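Local coordinates for protein dual oxidase maturation factor 1 (Homo sapiens, PDB 7D3F) that probably supports the maturation of the dual oxidase DUOX1 and its transport from the endoplasmic reticulum to the plasma membrane, at residues W132-Y142 with L155-P163. Sequence-based numbering, arbitrary orientation.
Sequences WRLGENYAEEY and LYLAEKFTP
Tyr142 of helix 138-148 lies across the last turns of helix 152-160. Tyr142 CB points toward the partner segment and comes near the methyl CG2 of Thr162; CG, anti to the backbone N (chi1 176°), then carries the ring onward along Ala158 and Glu159. Thr162 CG2 sits over one face of the Tyr142 ring, 4.1 Å from its centroid, in a CH-pi contact. Farther out, Tyr142 CD1 meets Ala158 CB at 3.7 Å, and Tyr142 CE1 approaches the carbonyl O of Leu155 in an edge contact at 3.4 Å. CZ and OH end against CB and CG of Glu159, whose carboxylate bends off to bond the backbone of a neighbouring protein chain.

One turn earlier on helix 138-148, Tyr138 reaches the C-terminal end of helix 152-160. Tyr138 OH donates to Ala158 O at 2.9 Å, in the carbonyl plane and on a lone pair; Phe161 N gives that oxygen a second bond. Phe161 O lies over one face of the Tyr138 ring, offset toward the rim, while Pro163 CD meets Tyr138 CD2 at 3.9 Å. Beyond, Trp132 CZ3 touches Phe161 CD1 at 3.7 Å; the six-membered ring of Trp132 and the Phe161 ring are tilted only 24° to each other but so far displaced that they hardly overlap.

The helices thus form an antiparallel hairpin in the predicted extracellular region: the N-to-C directions of 138-142 and 155-160 make 166°, and their axes approach to 10.5 Å. It packs on the antiparallel sheet: Phe130 and Val108 touch Tyr138, Ile110 touches Ala158, and Leu101 and Val103 touch Phe161. Tyr170 of helix 169-199 flanks Trp132 and Pro163.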
# COMPACT_ATOMS: atom_id res chain seq x y z
N TRP B 132 -6.70 -17.68 -9.23
CA TRP B 132 -5.67 -17.59 -10.26
C TRP B 132 -5.35 -16.14 -10.61
O TRP B 132 -4.87 -15.87 -11.72
CB TRP B 132 -6.09 -18.36 -11.52
CG TRP B 132 -7.47 -18.01 -12.00
CD1 TRP B 132 -7.89 -16.81 -12.47
CD2 TRP B 132 -8.59 -18.89 -12.06
NE1 TRP B 132 -9.22 -16.88 -12.82
CE2 TRP B 132 -9.67 -18.15 -12.58
CE3 TRP B 132 -8.80 -20.23 -11.73
CZ2 TRP B 132 -10.93 -18.70 -12.78
CZ3 TRP B 132 -10.05 -20.78 -11.93
CH2 TRP B 132 -11.10 -20.02 -12.45
N ARG B 133 -5.61 -15.21 -9.70
CA ARG B 133 -5.33 -13.81 -9.95
C ARG B 133 -3.83 -13.59 -10.15
O ARG B 133 -3.00 -14.36 -9.66
CB ARG B 133 -5.84 -12.94 -8.80
CG ARG B 133 -7.30 -12.55 -8.92
CD ARG B 133 -7.75 -11.68 -7.76
NE ARG B 133 -7.88 -12.42 -6.52
CZ ARG B 133 -6.96 -12.45 -5.56
NH1 ARG B 133 -5.83 -11.76 -5.70
NH2 ARG B 133 -7.16 -13.16 -4.46
N LEU B 134 -3.50 -12.54 -10.89
CA LEU B 134 -2.10 -12.22 -11.15
C LEU B 134 -1.35 -12.01 -9.84
O LEU B 134 -1.82 -11.29 -8.95
CB LEU B 134 -2.01 -10.97 -12.03
CG LEU B 134 -2.70 -11.00 -13.39
CD1 LEU B 134 -2.38 -9.74 -14.17
CD2 LEU B 134 -2.30 -12.24 -14.17
N GLY B 135 -0.19 -12.64 -9.73
CA GLY B 135 0.57 -12.66 -8.50
C GLY B 135 0.23 -13.80 -7.56
O GLY B 135 0.95 -14.01 -6.57
N GLU B 136 -0.84 -14.55 -7.84
CA GLU B 136 -1.24 -15.70 -7.04
C GLU B 136 -0.94 -16.97 -7.83
O GLU B 136 -1.25 -17.05 -9.02
CB GLU B 136 -2.73 -15.63 -6.69
CG GLU B 136 -3.19 -14.25 -6.23
CD GLU B 136 -2.54 -13.82 -4.93
OE1 GLU B 136 -2.74 -14.51 -3.90
OE2 GLU B 136 -1.82 -12.80 -4.93
N ASN B 137 -0.35 -17.95 -7.16
CA ASN B 137 0.04 -19.21 -7.79
C ASN B 137 -1.06 -20.24 -7.53
O ASN B 137 -1.26 -20.66 -6.38
CB ASN B 137 1.39 -19.69 -7.26
CG ASN B 137 2.08 -20.64 -8.22
OD1 ASN B 137 1.96 -21.86 -8.09
ND2 ASN B 137 2.81 -20.09 -9.18
N TYR B 138 -1.77 -20.63 -8.59
CA TYR B 138 -2.84 -21.61 -8.43
C TYR B 138 -2.29 -22.97 -8.01
O TYR B 138 -2.91 -23.67 -7.20
CB TYR B 138 -3.64 -21.74 -9.73
CG TYR B 138 -4.92 -22.53 -9.58
CD1 TYR B 138 -6.13 -21.89 -9.39
CD2 TYR B 138 -4.92 -23.92 -9.62
CE1 TYR B 138 -7.31 -22.60 -9.25
CE2 TYR B 138 -6.09 -24.64 -9.48
CZ TYR B 138 -7.28 -23.98 -9.29
OH TYR B 138 -8.44 -24.69 -9.15
N ALA B 139 -1.14 -23.36 -8.56
CA ALA B 139 -0.55 -24.65 -8.20
C ALA B 139 -0.18 -24.69 -6.73
O ALA B 139 -0.37 -25.72 -6.06
CB ALA B 139 0.67 -24.92 -9.08
N GLU B 140 0.35 -23.59 -6.20
CA GLU B 140 0.68 -23.53 -4.77
C GLU B 140 -0.57 -23.67 -3.92
O GLU B 140 -0.56 -24.38 -2.90
CB GLU B 140 1.40 -22.22 -4.45
CG GLU B 140 1.64 -22.00 -2.97
CD GLU B 140 2.18 -20.61 -2.67
OE1 GLU B 140 2.67 -19.95 -3.61
OE2 GLU B 140 2.10 -20.18 -1.50
N GLU B 141 -1.67 -23.01 -4.30
CA GLU B 141 -2.91 -23.12 -3.55
C GLU B 141 -3.47 -24.54 -3.61
O GLU B 141 -3.97 -25.05 -2.60
CB GLU B 141 -3.93 -22.11 -4.06
CG GLU B 141 -3.82 -20.74 -3.42
CD GLU B 141 -4.74 -19.72 -4.04
OE1 GLU B 141 -4.39 -19.17 -5.10
OE2 GLU B 141 -5.82 -19.46 -3.47
N TYR B 142 -3.38 -25.19 -4.77
CA TYR B 142 -3.84 -26.57 -4.86
C TYR B 142 -2.98 -27.50 -4.02
O TYR B 142 -3.49 -28.43 -3.39
CB TYR B 142 -3.85 -27.03 -6.32
CG TYR B 142 -4.22 -28.49 -6.48
CD1 TYR B 142 -5.51 -28.93 -6.19
CD2 TYR B 142 -3.29 -29.42 -6.90
CE1 TYR B 142 -5.85 -30.26 -6.33
CE2 TYR B 142 -3.62 -30.76 -7.04
CZ TYR B 142 -4.90 -31.17 -6.75
OH TYR B 142 -5.24 -32.49 -6.88
N LEU B 155 -11.02 -31.52 -4.06
CA LEU B 155 -9.70 -31.68 -4.64
C LEU B 155 -9.78 -32.00 -6.13
O LEU B 155 -8.97 -31.51 -6.92
CB LEU B 155 -8.93 -32.78 -3.90
CG LEU B 155 -8.55 -32.49 -2.45
CD1 LEU B 155 -7.76 -33.66 -1.87
CD2 LEU B 155 -7.74 -31.21 -2.36
N TYR B 156 -10.75 -32.82 -6.52
CA TYR B 156 -10.92 -33.16 -7.93
C TYR B 156 -11.26 -31.92 -8.76
O TYR B 156 -10.63 -31.67 -9.80
CB TYR B 156 -12.01 -34.23 -8.06
CG TYR B 156 -12.56 -34.42 -9.46
CD1 TYR B 156 -13.78 -33.86 -9.83
CD2 TYR B 156 -11.88 -35.18 -10.39
CE1 TYR B 156 -14.29 -34.04 -11.10
CE2 TYR B 156 -12.38 -35.37 -11.67
CZ TYR B 156 -13.59 -34.80 -12.01
OH TYR B 156 -14.10 -34.98 -13.28
N LEU B 157 -12.24 -31.14 -8.31
CA LEU B 157 -12.61 -29.94 -9.06
C LEU B 157 -11.50 -28.89 -9.04
O LEU B 157 -11.37 -28.12 -10.00
CB LEU B 157 -13.91 -29.36 -8.51
CG LEU B 157 -15.18 -30.09 -8.95
CD1 LEU B 157 -16.42 -29.37 -8.44
CD2 LEU B 157 -15.23 -30.21 -10.47
N ALA B 158 -10.70 -28.84 -7.98
CA ALA B 158 -9.58 -27.91 -7.95
C ALA B 158 -8.47 -28.34 -8.90
O ALA B 158 -7.87 -27.51 -9.59
CB ALA B 158 -9.04 -27.78 -6.52
N GLU B 159 -8.17 -29.64 -8.94
CA GLU B 159 -7.16 -30.15 -9.86
C GLU B 159 -7.61 -30.01 -11.30
O GLU B 159 -6.77 -29.92 -12.21
CB GLU B 159 -6.86 -31.62 -9.53
CG GLU B 159 -5.54 -32.13 -10.08
CD GLU B 159 -5.70 -32.89 -11.39
OE1 GLU B 159 -5.23 -32.38 -12.43
OE2 GLU B 159 -6.29 -33.98 -11.37
N LYS B 160 -8.92 -29.99 -11.55
CA LYS B 160 -9.42 -29.74 -12.89
C LYS B 160 -9.00 -28.37 -13.41
O LYS B 160 -8.87 -28.18 -14.62
CB LYS B 160 -10.94 -29.88 -12.93
CG LYS B 160 -11.43 -31.32 -13.03
CD LYS B 160 -11.14 -31.88 -14.41
CE LYS B 160 -11.71 -33.28 -14.57
NZ LYS B 160 -11.64 -33.76 -15.98
N PHE B 161 -8.80 -27.40 -12.52
CA PHE B 161 -8.43 -26.05 -12.90
C PHE B 161 -6.95 -25.75 -12.69
O PHE B 161 -6.55 -24.58 -12.77
CB PHE B 161 -9.27 -25.03 -12.13
CG PHE B 161 -10.68 -24.91 -12.63
CD1 PHE B 161 -11.02 -23.93 -13.56
CD2 PHE B 161 -11.67 -25.77 -12.18
CE1 PHE B 161 -12.31 -23.81 -14.02
CE2 PHE B 161 -12.96 -25.66 -12.64
CZ PHE B 161 -13.29 -24.68 -13.56
N THR B 162 -6.13 -26.76 -12.42
CA THR B 162 -4.70 -26.53 -12.27
C THR B 162 -4.08 -26.15 -13.62
O THR B 162 -4.58 -26.57 -14.67
CB THR B 162 -4.01 -27.76 -11.70
OG1 THR B 162 -4.44 -28.93 -12.41
CG2 THR B 162 -4.32 -27.91 -10.22
N PRO B 163 -3.01 -25.36 -13.62
CA PRO B 163 -2.39 -24.97 -14.89
C PRO B 163 -1.91 -26.14 -15.73
O PRO B 163 -1.95 -26.06 -16.96
CB PRO B 163 -1.22 -24.07 -14.45
CG PRO B 163 -1.62 -23.57 -13.10
CD PRO B 163 -2.39 -24.68 -12.46